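Rifin (Plasmodium falciparum, PDB 7JZK) binds, through its V2 domain, the LAIR1 ectodomain carried by the antibody MGD21, and probably lets infected red cells engage the human immune receptor LAIR1. Local coordinates at residues A26-I31 with F52-S57; D42-T47 with D69-A74; T56-V61 with E121-T126; T62-A67 with G114-L119; L95-D100 with V106-A111. One frame throughout, in Å; residues are numbered along the deposited sequence.

The long helix 13-39 comes first, and contact 1 closes the first loop by packing residues 26-31 against the end of the short helix 49-55. Contact 2 crosses it, running from the hairpin at 42-47 to helix 61-75, so the hairpin is tied to helix 61-75. Contact 3 starts on Thr56 and Ser57, where contact 1 ends, and spans the longest loop, joining the turn before helix 61-75 to the C-terminal end of helix 108-126. Contact 4, between those same two helices, nests inside it. Nested deeper is contact 5, a short loop closure at 95-100 and 106-111, where the LAIR1 chain docks, about 26 Å from contact 1 between centres.

Contact 1 (A26-I31 with F52-S57); sequences AGRNAI and FFNSTS. With NAG (2-acetamido-2-deoxy-beta-D-glucopyranose), chain E.
A CH-pi contact between Ile31 and Phe53 holds the seam where the long helix 13-39 meets the short helix 49-55, next to an N-linked glycan. The Ile31 CG2 methyl sits 3.9 Å from the centroid of the Phe53 ring and over its face. On the opposite face, CD1 of Phe52 lies over the ring centre, so the phenylalanine is sandwiched between an aliphatic group and an aromatic one. Its broad apolar surface suits a position covered from both sides. Towards the surface, Arg28 supplies a longer arm. A bend at its third torsion (chi3 64°) lays the guanidinium against the backbone at Phe53 and Asn54, with Phe53 O over one of its faces, 3.2 Å from Arg28 NH1. The angle there is too poor for a hydrogen bond, although the carbonyl may still favour the positive charge. Arg28 NH2 makes a weak hydrogen bond to Lys50 O. The sugar rests on the same segment: its acetamido methyl C8 lies over the Phe52 face, 3.3 Å from Phe52 CE2, and equally near Thr56 CG2. Ile32 and Leu35 of helix 13-39 also touch Phe53, while Ile31 meets Val120 of helix 108-126 and Phe52 reaches Ala67 of helix 61-75.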
# COMPACT_ATOMS: atom_id res chain seq x y z
N ALA B 26 -2.35 -28.10 -11.59
CA ALA B 26 -1.69 -28.19 -10.30
C ALA B 26 -0.66 -27.06 -10.11
O ALA B 26 -0.51 -26.55 -8.98
CB ALA B 26 -1.02 -29.57 -10.14
N GLY B 27 -0.03 -26.59 -11.18
CA GLY B 27 0.87 -25.46 -11.03
C GLY B 27 0.14 -24.17 -10.70
O GLY B 27 0.44 -23.50 -9.71
N ARG B 28 -0.90 -23.86 -11.49
CA ARG B 28 -1.69 -22.67 -11.20
C ARG B 28 -2.24 -22.74 -9.79
O ARG B 28 -2.20 -21.75 -9.05
CB ARG B 28 -2.83 -22.54 -12.21
CG ARG B 28 -2.37 -22.33 -13.64
CD ARG B 28 -3.48 -22.62 -14.68
NE ARG B 28 -4.68 -21.77 -14.67
CZ ARG B 28 -5.15 -21.18 -15.77
NH1 ARG B 28 -4.52 -21.35 -16.92
NH2 ARG B 28 -6.27 -20.44 -15.73
N ASN B 29 -2.72 -23.91 -9.37
CA ASN B 29 -3.26 -24.04 -8.03
C ASN B 29 -2.20 -23.77 -6.98
O ASN B 29 -2.49 -23.16 -5.95
CB ASN B 29 -3.86 -25.43 -7.83
CG ASN B 29 -5.12 -25.63 -8.63
OD1 ASN B 29 -5.49 -24.77 -9.43
ND2 ASN B 29 -5.78 -26.76 -8.44
N ALA B 30 -0.96 -24.20 -7.22
CA ALA B 30 0.10 -23.96 -6.25
C ALA B 30 0.40 -22.47 -6.10
O ALA B 30 0.51 -21.96 -4.97
CB ALA B 30 1.36 -24.73 -6.64
N ILE B 31 0.53 -21.76 -7.22
CA ILE B 31 0.86 -20.34 -7.03
C ILE B 31 -0.34 -19.59 -6.48
O ILE B 31 -0.17 -18.64 -5.72
CB ILE B 31 1.37 -19.65 -8.31
CG1 ILE B 31 2.08 -18.35 -7.92
CG2 ILE B 31 0.23 -19.28 -9.21
CD1 ILE B 31 3.17 -18.52 -6.88
N PHE B 52 -6.97 -14.59 -13.55
CA PHE B 52 -5.74 -13.82 -13.73
C PHE B 52 -4.66 -14.67 -14.36
O PHE B 52 -3.87 -14.19 -15.17
CB PHE B 52 -5.27 -13.26 -12.39
CG PHE B 52 -3.93 -12.56 -12.46
CD1 PHE B 52 -2.76 -13.28 -12.31
CD2 PHE B 52 -3.84 -11.19 -12.64
CE1 PHE B 52 -1.53 -12.65 -12.36
CE2 PHE B 52 -2.59 -10.55 -12.70
CZ PHE B 52 -1.44 -11.29 -12.55
N PHE B 53 -4.57 -15.94 -13.97
CA PHE B 53 -3.55 -16.86 -14.48
C PHE B 53 -3.92 -17.61 -15.76
O PHE B 53 -3.20 -18.54 -16.14
CB PHE B 53 -3.11 -17.83 -13.38
CG PHE B 53 -2.16 -17.20 -12.43
CD1 PHE B 53 -0.88 -16.92 -12.86
CD2 PHE B 53 -2.52 -16.87 -11.13
CE1 PHE B 53 0.03 -16.32 -12.02
CE2 PHE B 53 -1.60 -16.27 -10.28
CZ PHE B 53 -0.33 -16.00 -10.73
N ASN B 54 -5.04 -17.26 -16.40
CA ASN B 54 -5.26 -17.76 -17.75
C ASN B 54 -4.41 -17.00 -18.77
O ASN B 54 -3.93 -17.61 -19.74
CB ASN B 54 -6.77 -17.73 -18.06
CG ASN B 54 -7.13 -18.38 -19.39
OD1 ASN B 54 -6.27 -18.87 -20.11
ND2 ASN B 54 -8.43 -18.41 -19.69
N SER B 55 -4.15 -15.70 -18.54
CA SER B 55 -3.43 -14.85 -19.48
C SER B 55 -1.94 -14.70 -19.20
O SER B 55 -1.17 -14.42 -20.13
CB SER B 55 -4.04 -13.44 -19.50
OG SER B 55 -3.12 -12.51 -20.05
N THR B 56 -1.51 -14.81 -17.95
CA THR B 56 -0.11 -14.63 -17.59
C THR B 56 0.49 -15.89 -16.98
O THR B 56 -0.20 -16.68 -16.33
CB THR B 56 0.07 -13.47 -16.61
OG1 THR B 56 1.16 -13.77 -15.72
CG2 THR B 56 -1.16 -13.27 -15.82
N SER B 57 1.79 -16.04 -17.19
CA SER B 57 2.49 -17.26 -16.81
C SER B 57 2.46 -17.45 -15.30
O SER B 57 2.41 -16.49 -14.52
CB SER B 57 3.93 -17.23 -17.28
OG SER B 57 4.72 -18.10 -16.48
C1 NAG E . -4.85 -6.37 -16.02
C2 NAG E . -4.85 -7.48 -17.01
C3 NAG E . -4.56 -6.92 -18.38
C4 NAG E . -5.51 -5.80 -18.74
C5 NAG E . -5.77 -4.81 -17.60
C6 NAG E . -7.03 -4.01 -17.82
C7 NAG E . -4.25 -9.72 -16.27
C8 NAG E . -3.14 -10.67 -15.98
N2 NAG E . -3.89 -8.51 -16.68
O3 NAG E . -4.66 -8.01 -19.30
O4 NAG E . -4.84 -5.04 -19.73
O5 NAG E . -5.91 -5.47 -16.32
O6 NAG E . -7.18 -3.03 -16.80
O7 NAG E . -5.42 -10.01 -16.08

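Contact 2 (D42-T47 with D69-A74); sequences DNLNGT and DTQMTA. With NAG (2-acetamido-2-deoxy-beta-D-glucopyranose), chain E.
Gln71 of helix 61-75 grips the outer edge of a two-residue beta-hairpin, meeting the backbone on both sides of Leu44. From CB, which points toward the hairpin, the chain leaves with CG anti to the backbone N (chi1 -172°) and stays extended, carrying the amide group across to the strand. Leu44 CD1 lies against the carboxamide, 3.5 Å from Gln71 OE1 and 3.8 Å from Gln71 CD. The two tip atoms then divide the polar work. NE2 donates to Asn43 O at 2.9 Å in a nearly straight bond (174°), with the acceptor lying in the plane of the glutamine amide. OE1 accepts from Asn45 N at 3.2 Å, the donor nitrogen lying nearly in line with the side-chain C=O, though the bond is bent at the hydrogen (149°). A glutamine suits this place because one flat group offers both a donor and an acceptor, spaced to match a strand edge. These two backbone groups face away from the partner strand, whereas Leu44 N and O are taken up by Thr47 across the type I' turn. Asn45 and Gly46 occupy the turn's corners with positive phi, which asparagine and especially glycine tolerate well. Phe88 of helix 86-94 touches Gln71, and Phe52 lies beside Leu44. The corner Asn45 also bears the glycan: its ND2 is covalently bonded to C1 of the sugar, 1.4 Å away.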
# COMPACT_ATOMS: atom_id res chain seq x y z
N ASP B 42 -7.86 -12.63 -2.99
CA ASP B 42 -8.56 -13.63 -3.83
C ASP B 42 -8.64 -13.12 -5.26
O ASP B 42 -8.95 -13.91 -6.16
CB ASP B 42 -9.96 -13.85 -3.30
CG ASP B 42 -9.97 -14.45 -1.91
OD1 ASP B 42 -9.85 -15.68 -1.81
OD2 ASP B 42 -10.08 -13.67 -0.95
N ASN B 43 -8.37 -11.84 -5.47
CA ASN B 43 -8.51 -11.24 -6.81
C ASN B 43 -7.28 -10.40 -7.11
O ASN B 43 -6.72 -9.85 -6.18
CB ASN B 43 -9.78 -10.40 -6.88
CG ASN B 43 -11.04 -11.17 -6.55
OD1 ASN B 43 -11.44 -12.06 -7.29
ND2 ASN B 43 -11.67 -10.83 -5.44
N LEU B 44 -6.86 -10.38 -8.38
CA LEU B 44 -5.72 -9.55 -8.81
C LEU B 44 -6.05 -8.86 -10.12
O LEU B 44 -6.58 -9.52 -11.01
CB LEU B 44 -4.47 -10.41 -8.96
CG LEU B 44 -3.14 -9.68 -8.89
CD1 LEU B 44 -3.12 -8.74 -7.70
CD2 LEU B 44 -2.00 -10.67 -8.82
N ASN B 45 -5.77 -7.57 -10.21
CA ASN B 45 -5.92 -6.83 -11.47
C ASN B 45 -7.34 -6.94 -12.01
O ASN B 45 -7.50 -7.11 -13.21
CB ASN B 45 -4.82 -7.24 -12.41
CG ASN B 45 -4.66 -6.35 -13.61
OD1 ASN B 45 -4.30 -5.18 -13.50
ND2 ASN B 45 -4.95 -6.93 -14.74
N GLY B 46 -8.32 -6.85 -11.13
CA GLY B 46 -9.71 -6.78 -11.62
C GLY B 46 -10.33 -8.11 -11.95
O GLY B 46 -11.40 -8.12 -12.54
N THR B 47 -9.68 -9.19 -11.57
CA THR B 47 -10.21 -10.50 -11.95
C THR B 47 -9.76 -11.52 -10.92
O THR B 47 -8.84 -11.24 -10.17
CB THR B 47 -9.84 -10.83 -13.40
OG1 THR B 47 -10.76 -11.82 -13.84
CG2 THR B 47 -8.40 -11.28 -13.57
N ASP B 69 1.67 -4.90 -6.43
CA ASP B 69 2.08 -3.56 -6.01
C ASP B 69 1.03 -2.54 -6.37
O ASP B 69 0.63 -1.72 -5.54
CB ASP B 69 3.41 -3.17 -6.68
CG ASP B 69 3.80 -1.71 -6.44
OD1 ASP B 69 3.30 -0.82 -7.17
OD2 ASP B 69 4.63 -1.40 -5.56
N THR B 70 0.53 -2.58 -7.58
CA THR B 70 -0.46 -1.61 -8.01
C THR B 70 -1.72 -1.75 -7.17
O THR B 70 -2.28 -0.75 -6.68
CB THR B 70 -0.75 -1.84 -9.50
OG1 THR B 70 0.47 -1.75 -10.24
CG2 THR B 70 -1.68 -0.78 -10.03
N GLN B 71 -2.14 -2.97 -6.88
CA GLN B 71 -3.35 -3.22 -6.05
C GLN B 71 -3.12 -2.75 -4.61
O GLN B 71 -4.02 -2.13 -4.06
CB GLN B 71 -3.74 -4.69 -6.14
CG GLN B 71 -5.06 -5.03 -5.48
CD GLN B 71 -5.59 -6.32 -6.04
OE1 GLN B 71 -5.78 -6.47 -7.25
NE2 GLN B 71 -5.85 -7.28 -5.17
N MET B 72 -1.95 -3.04 -4.04
CA MET B 72 -1.66 -2.62 -2.67
C MET B 72 -1.66 -1.10 -2.56
O MET B 72 -2.16 -0.55 -1.58
CB MET B 72 -0.31 -3.18 -2.21
CG MET B 72 0.06 -2.86 -0.76
SD MET B 72 1.50 -3.80 -0.18
CE MET B 72 0.69 -5.40 -0.03
N THR B 73 -1.08 -0.41 -3.54
CA THR B 73 -1.14 1.05 -3.48
C THR B 73 -2.58 1.52 -3.58
O THR B 73 -2.99 2.48 -2.89
CB THR B 73 -0.26 1.68 -4.56
OG1 THR B 73 1.10 1.29 -4.33
CG2 THR B 73 -0.33 3.22 -4.52
N ALA B 74 -3.40 0.84 -4.39
CA ALA B 74 -4.77 1.30 -4.60
C ALA B 74 -5.74 0.96 -3.46
O ALA B 74 -6.73 1.69 -3.27
CB ALA B 74 -5.31 0.75 -5.91
C1 NAG E . -4.85 -6.37 -16.02
C2 NAG E . -4.85 -7.48 -17.01
C3 NAG E . -4.56 -6.92 -18.38
C4 NAG E . -5.51 -5.80 -18.74
C5 NAG E . -5.77 -4.81 -17.60
C6 NAG E . -7.03 -4.01 -17.82
C7 NAG E . -4.25 -9.72 -16.27
C8 NAG E . -3.14 -10.67 -15.98
N2 NAG E . -3.89 -8.51 -16.68
O3 NAG E . -4.66 -8.01 -19.30
O4 NAG E . -4.84 -5.04 -19.73
O5 NAG E . -5.91 -5.47 -16.32
O6 NAG E . -7.18 -3.03 -16.80
O7 NAG E . -5.42 -10.01 -16.08

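Contact 3 (T56-V61 with E121-T126); sequences TSYSDV and EKAKDT
The phenol ring of Tyr58 approaches Ala123 at a slant, so the methyl of Ala123 lies neither squarely over the face nor at the edge. Ala30 and Ile31 of helix 13-39 also touch the ring, which therefore fits between that helix and helix 108-126. Tyr58 belongs to a type I beta turn, Ser57 to Asp60, which leads into helix 61-75. The start of this turn is also an ST turn: Ser57 OG accepts a hydrogen bond from Ser59 N at 3.1 Å, and the N-H points at it almost directly (168°). Serine suits the spot because its short hydroxyl can fold back on its own backbone. Asp60 then takes the N-cap position of the helix; its side chain caps a backbone N in the first turn, and its OD2 is hydrogen-bonded to Thr63 OG1. Alanine suits the other side, being small enough to let the tyrosine hydroxyl come close to the helix backbone. Lys124 packs at the border, with its NZ 4.4 Å from Ser59 CB. Val61, just beyond the turn, touches Thr117 and Val120. The closest approach is made by Tyr58 OH, 3.2 Å from Ala123 CB and 3.5 Å from Lys124 N, at too poor an angle for a hydrogen bond to the amide.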
# COMPACT_ATOMS: atom_id res chain seq x y z
N THR B 56 -1.51 -14.81 -17.95
CA THR B 56 -0.11 -14.63 -17.59
C THR B 56 0.49 -15.89 -16.98
O THR B 56 -0.20 -16.68 -16.33
CB THR B 56 0.07 -13.47 -16.61
OG1 THR B 56 1.16 -13.77 -15.72
CG2 THR B 56 -1.16 -13.27 -15.82
N SER B 57 1.79 -16.04 -17.19
CA SER B 57 2.49 -17.26 -16.81
C SER B 57 2.46 -17.45 -15.30
O SER B 57 2.41 -16.49 -14.52
CB SER B 57 3.93 -17.23 -17.28
OG SER B 57 4.72 -18.10 -16.48
N TYR B 58 2.53 -18.71 -14.89
CA TYR B 58 2.46 -19.09 -13.49
C TYR B 58 3.75 -18.79 -12.73
O TYR B 58 3.74 -18.78 -11.50
CB TYR B 58 2.08 -20.58 -13.42
CG TYR B 58 2.72 -21.36 -12.30
CD1 TYR B 58 3.94 -22.01 -12.48
CD2 TYR B 58 2.10 -21.46 -11.08
CE1 TYR B 58 4.53 -22.73 -11.43
CE2 TYR B 58 2.69 -22.16 -10.04
CZ TYR B 58 3.88 -22.81 -10.21
OH TYR B 58 4.42 -23.51 -9.15
N SER B 59 4.86 -18.51 -13.42
CA SER B 59 6.13 -18.19 -12.78
C SER B 59 6.66 -16.81 -13.16
O SER B 59 7.85 -16.53 -12.98
CB SER B 59 7.18 -19.26 -13.10
OG SER B 59 7.23 -19.49 -14.50
N ASP B 60 5.79 -15.93 -13.65
CA ASP B 60 6.18 -14.60 -14.13
C ASP B 60 6.26 -13.63 -12.95
O ASP B 60 5.38 -12.80 -12.73
CB ASP B 60 5.18 -14.11 -15.18
CG ASP B 60 5.59 -12.81 -15.83
OD1 ASP B 60 6.66 -12.24 -15.47
OD2 ASP B 60 4.82 -12.32 -16.69
N VAL B 61 7.37 -13.70 -12.23
CA VAL B 61 7.50 -12.94 -10.99
C VAL B 61 7.25 -11.45 -11.23
O VAL B 61 6.61 -10.78 -10.42
CB VAL B 61 8.89 -13.18 -10.38
CG1 VAL B 61 9.17 -12.09 -9.36
CG2 VAL B 61 8.98 -14.59 -9.79
N GLU B 121 9.26 -19.95 -5.88
CA GLU B 121 10.22 -21.02 -5.65
C GLU B 121 9.60 -22.09 -4.78
O GLU B 121 9.80 -23.28 -5.02
CB GLU B 121 11.51 -20.49 -5.03
CG GLU B 121 12.13 -19.38 -5.86
CD GLU B 121 12.25 -19.72 -7.34
OE1 GLU B 121 12.02 -18.82 -8.16
OE2 GLU B 121 12.56 -20.89 -7.68
N LYS B 122 8.79 -21.70 -3.80
CA LYS B 122 8.16 -22.67 -2.92
C LYS B 122 7.12 -23.50 -3.66
O LYS B 122 7.01 -24.72 -3.45
CB LYS B 122 7.52 -21.94 -1.73
CG LYS B 122 6.43 -22.72 -0.99
CD LYS B 122 5.00 -22.30 -1.39
CE LYS B 122 3.94 -23.31 -0.89
NZ LYS B 122 4.01 -24.64 -1.56
N ALA B 123 6.37 -22.88 -4.57
CA ALA B 123 5.36 -23.64 -5.31
C ALA B 123 6.04 -24.68 -6.22
O ALA B 123 5.71 -25.88 -6.18
CB ALA B 123 4.47 -22.66 -6.08
N LYS B 124 7.03 -24.25 -6.99
CA LYS B 124 7.74 -25.21 -7.83
C LYS B 124 8.46 -26.25 -6.97
O LYS B 124 8.63 -27.40 -7.39
CB LYS B 124 8.67 -24.52 -8.83
CG LYS B 124 9.99 -24.08 -8.30
CD LYS B 124 10.92 -23.75 -9.47
CE LYS B 124 10.83 -22.29 -9.88
NZ LYS B 124 9.56 -21.88 -10.53
N ASP B 125 8.92 -25.85 -5.77
CA ASP B 125 9.51 -26.81 -4.85
C ASP B 125 8.48 -27.87 -4.52
O ASP B 125 8.84 -29.04 -4.32
CB ASP B 125 10.03 -26.13 -3.58
CG ASP B 125 11.45 -25.65 -3.74
OD1 ASP B 125 12.06 -25.94 -4.80
OD2 ASP B 125 11.95 -24.97 -2.82
N THR B 126 7.20 -27.50 -4.48
CA THR B 126 6.19 -28.53 -4.31
C THR B 126 6.25 -29.46 -5.50
O THR B 126 6.25 -30.69 -5.35
CB THR B 126 4.77 -27.93 -4.22
OG1 THR B 126 4.41 -27.69 -2.86
CG2 THR B 126 3.75 -28.87 -4.91

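Contact 4 (T62-A67 with G114-L119); sequences TTIASA and GAVTQL
Ile64 and Val116 reach toward each other tip to tip across the buried interface of helices 61-75 and 108-126. The meeting point is a pair of methyls, Ile64 CG2 and Val116 CG1, 3.5 Å apart. Val116 sends CG1 out anti to its backbone nitrogen (chi1 164°), which aims this branch at the isoleucine, while CG2 is turned to the neighbouring residue, Ala65. The valine thus divides its two branches between successive residues of the facing helix: Val116 CG2 comes 4.4 Å from Ala65 CB. Ile64 adds a second, looser touch, its CD1 lying 4.1 Å from Val116 CG1. The residue types fit the spacing. Ala65 and Val116 have their CA atoms 6.4 Å apart, a distance that suits alanine on one side and a compact branched residue on the other. Only apolar carbons meet between these two segments, as expected where all three touching residues are buried. The hydroxyl of Thr117 is kept within its own helix, hydrogen-bonded to Thr113 O. Val61, one turn before Ala65, extends the apolar strip by touching Val116. Helix 13-39 lies alongside: its Leu35 packs on Ile64, while its Ala34 and Tyr38 lie on Leu119, placing the contact in a three-helix core.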
# COMPACT_ATOMS: atom_id res chain seq x y z
N THR B 62 7.75 -10.91 -12.34
CA THR B 62 7.66 -9.47 -12.57
C THR B 62 6.22 -9.02 -12.75
O THR B 62 5.80 -8.00 -12.18
CB THR B 62 8.49 -9.08 -13.79
OG1 THR B 62 9.87 -9.35 -13.52
CG2 THR B 62 8.32 -7.60 -14.12
N THR B 63 5.45 -9.75 -13.55
CA THR B 63 4.09 -9.31 -13.82
C THR B 63 3.23 -9.39 -12.56
O THR B 63 2.49 -8.45 -12.24
CB THR B 63 3.50 -10.16 -14.94
OG1 THR B 63 4.29 -10.00 -16.12
CG2 THR B 63 2.03 -9.80 -15.22
N ILE B 64 3.34 -10.49 -11.83
CA ILE B 64 2.54 -10.63 -10.63
C ILE B 64 2.94 -9.60 -9.59
O ILE B 64 2.08 -9.00 -8.94
CB ILE B 64 2.65 -12.06 -10.10
CG1 ILE B 64 2.06 -12.13 -8.71
CG2 ILE B 64 4.07 -12.47 -10.02
CD1 ILE B 64 2.21 -13.48 -8.13
N ALA B 65 4.24 -9.38 -9.40
CA ALA B 65 4.68 -8.42 -8.40
C ALA B 65 4.21 -7.02 -8.76
O ALA B 65 3.75 -6.27 -7.89
CB ALA B 65 6.20 -8.47 -8.26
N SER B 66 4.24 -6.67 -10.04
CA SER B 66 3.76 -5.34 -10.41
C SER B 66 2.26 -5.22 -10.19
O SER B 66 1.79 -4.18 -9.72
CB SER B 66 4.16 -5.04 -11.87
OG SER B 66 3.33 -4.07 -12.48
N ALA B 67 1.50 -6.27 -10.49
CA ALA B 67 0.05 -6.21 -10.26
C ALA B 67 -0.29 -6.14 -8.78
O ALA B 67 -1.21 -5.41 -8.37
CB ALA B 67 -0.63 -7.42 -10.91
N GLY B 114 10.63 -9.55 -3.89
CA GLY B 114 11.33 -10.58 -3.14
C GLY B 114 10.37 -11.62 -2.57
O GLY B 114 10.65 -12.82 -2.61
N ALA B 115 9.21 -11.16 -2.08
CA ALA B 115 8.25 -12.10 -1.53
C ALA B 115 7.73 -13.05 -2.60
O ALA B 115 7.72 -14.28 -2.43
CB ALA B 115 7.10 -11.34 -0.87
N VAL B 116 7.35 -12.50 -3.76
CA VAL B 116 6.82 -13.32 -4.84
C VAL B 116 7.87 -14.29 -5.32
O VAL B 116 7.57 -15.44 -5.66
CB VAL B 116 6.35 -12.39 -5.97
CG1 VAL B 116 6.17 -13.17 -7.25
CG2 VAL B 116 5.08 -11.71 -5.57
N THR B 117 9.14 -13.87 -5.28
CA THR B 117 10.21 -14.77 -5.67
C THR B 117 10.22 -15.99 -4.76
O THR B 117 10.21 -17.14 -5.22
CB THR B 117 11.56 -14.05 -5.61
OG1 THR B 117 11.60 -13.01 -6.61
CG2 THR B 117 12.70 -15.04 -5.84
N GLN B 118 10.16 -15.75 -3.45
CA GLN B 118 10.14 -16.90 -2.55
C GLN B 118 8.91 -17.77 -2.79
O GLN B 118 9.01 -19.00 -2.81
CB GLN B 118 10.16 -16.43 -1.10
CG GLN B 118 11.20 -15.38 -0.78
CD GLN B 118 12.37 -15.98 -0.06
OE1 GLN B 118 12.84 -17.06 -0.42
NE2 GLN B 118 12.83 -15.30 0.99
N LEU B 119 7.76 -17.15 -3.03
CA LEU B 119 6.54 -17.95 -3.17
C LEU B 119 6.56 -18.83 -4.41
O LEU B 119 6.13 -19.99 -4.37
CB LEU B 119 5.30 -17.04 -3.13
CG LEU B 119 4.75 -16.57 -1.77
CD1 LEU B 119 4.29 -17.76 -0.97
CD2 LEU B 119 5.73 -15.80 -0.93

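Contact 5 (L95-D100 with V106-A111); sequences LRIVAD and VKQKDA
Gln108, whose aliphatic stem packs on Ile97, has its carboxamide gripped by three partners: OE1 accepts from Arg92 NE, and NE2 donates to Thr73 OG1 and, weakly, to Asp69 OD2. These bonds tie the first turn of helix 108-126 to helices 86-94 and 61-75. Glutamine suits the site because its long stem is apolar and its tip both donates and accepts. The stem crosses Ile97 at about a right angle; Ile97 CG2 lies 3.9 Å from Gln108 CB, and Ile97 CD1 is 3.8 Å from Gln108 CA. Ile97 holds CG1 anti to its carbonyl carbon (chi1 -56°), which carries CD1 on toward the methyl of Ala111, 3.9 Å off. Ala111 CB is met a second time by Leu95 CB, at 3.7 Å, and the small alanine lets the loop come this near to the helix. A Schellman motif ends helix 86-94 here: Ile97 N bonds to Arg92 O, Arg96 N to Lys93 O, and Arg96 takes the positive phi. Just before helix 108-126, Val106 covers the carbonyl of Arg96, with its CB 3.5 Å from Arg96 O. The outer side meets the LAIR1 chain, where Tyr45 of LAIR1 packs on Ile97 and Gln108, Trp86 of LAIR1 touches Ala99, and Arg36 NH1 of LAIR1 makes a weak hydrogen bond to Ile97 O.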
# COMPACT_ATOMS: atom_id res chain seq x y z
N LEU B 95 6.71 -7.08 5.43
CA LEU B 95 7.83 -6.75 4.55
C LEU B 95 8.60 -5.51 4.98
O LEU B 95 9.32 -4.97 4.15
CB LEU B 95 7.33 -6.58 3.11
CG LEU B 95 6.57 -7.80 2.55
CD1 LEU B 95 6.12 -7.60 1.11
CD2 LEU B 95 7.45 -9.02 2.68
N ARG B 96 8.41 -5.04 6.22
CA ARG B 96 9.04 -3.83 6.75
C ARG B 96 8.89 -2.67 5.77
O ARG B 96 9.84 -1.93 5.48
CB ARG B 96 10.51 -4.06 7.15
CG ARG B 96 10.68 -4.88 8.44
CD ARG B 96 11.76 -5.94 8.30
NE ARG B 96 11.33 -6.98 7.37
CZ ARG B 96 12.03 -8.09 7.11
NH1 ARG B 96 11.55 -8.98 6.24
NH2 ARG B 96 13.19 -8.30 7.71
N ILE B 97 7.67 -2.51 5.27
CA ILE B 97 7.37 -1.41 4.36
C ILE B 97 6.80 -0.21 5.10
O ILE B 97 6.84 0.92 4.58
CB ILE B 97 6.40 -1.87 3.25
CG1 ILE B 97 6.96 -3.07 2.50
CG2 ILE B 97 6.13 -0.78 2.24
CD1 ILE B 97 6.01 -3.53 1.41
N VAL B 98 6.29 -0.40 6.32
CA VAL B 98 5.72 0.71 7.05
C VAL B 98 6.85 1.60 7.52
O VAL B 98 7.98 1.14 7.76
CB VAL B 98 4.87 0.20 8.23
CG1 VAL B 98 3.75 -0.69 7.71
CG2 VAL B 98 5.73 -0.61 9.17
N ALA B 99 6.58 2.89 7.62
CA ALA B 99 7.64 3.83 7.97
C ALA B 99 8.08 3.59 9.40
O ALA B 99 7.25 3.44 10.30
CB ALA B 99 7.15 5.27 7.80
N ASP B 100 9.38 3.54 9.62
CA ASP B 100 9.89 3.37 10.97
C ASP B 100 10.85 4.54 11.18
O ASP B 100 11.79 4.73 10.38
CB ASP B 100 10.52 1.97 11.08
CG ASP B 100 10.91 1.58 12.51
OD1 ASP B 100 10.53 2.26 13.50
OD2 ASP B 100 11.55 0.51 12.64
N VAL B 106 12.19 1.78 2.39
CA VAL B 106 12.03 0.45 1.81
C VAL B 106 10.92 0.54 0.76
O VAL B 106 9.76 0.80 1.09
CB VAL B 106 11.72 -0.59 2.89
CG1 VAL B 106 11.55 -1.95 2.28
CG2 VAL B 106 12.82 -0.59 3.97
N LYS B 107 11.27 0.34 -0.51
CA LYS B 107 10.26 0.43 -1.56
C LYS B 107 9.40 -0.81 -1.59
O LYS B 107 9.89 -1.94 -1.52
CB LYS B 107 10.93 0.63 -2.91
CG LYS B 107 11.51 2.00 -3.07
CD LYS B 107 12.74 1.99 -3.97
CE LYS B 107 13.39 3.36 -3.94
NZ LYS B 107 12.76 4.22 -4.96
N GLN B 108 8.10 -0.57 -1.71
CA GLN B 108 7.07 -1.60 -1.65
C GLN B 108 7.21 -2.59 -2.80
O GLN B 108 7.17 -3.80 -2.59
CB GLN B 108 5.70 -0.91 -1.68
CG GLN B 108 4.48 -1.80 -1.83
CD GLN B 108 3.17 -1.00 -1.77
OE1 GLN B 108 2.67 -0.67 -0.70
NE2 GLN B 108 2.67 -0.60 -2.94
N LYS B 109 7.42 -2.10 -4.01
CA LYS B 109 7.54 -2.95 -5.19
C LYS B 109 8.68 -3.96 -5.02
O LYS B 109 8.53 -5.12 -5.35
CB LYS B 109 7.79 -2.09 -6.44
CG LYS B 109 7.36 -2.65 -7.79
CD LYS B 109 7.36 -1.54 -8.83
CE LYS B 109 6.82 -1.99 -10.18
NZ LYS B 109 6.89 -0.87 -11.17
N ASP B 110 9.81 -3.52 -4.49
CA ASP B 110 10.96 -4.39 -4.29
C ASP B 110 10.69 -5.46 -3.25
O ASP B 110 11.00 -6.63 -3.46
CB ASP B 110 12.18 -3.52 -3.94
CG ASP B 110 12.50 -2.52 -5.07
OD1 ASP B 110 12.12 -2.81 -6.23
OD2 ASP B 110 13.03 -1.42 -4.82
N ALA B 111 10.08 -5.10 -2.13
CA ALA B 111 9.77 -6.10 -1.10
C ALA B 111 8.75 -7.11 -1.63
O ALA B 111 8.87 -8.31 -1.40
CB ALA B 111 9.26 -5.40 0.17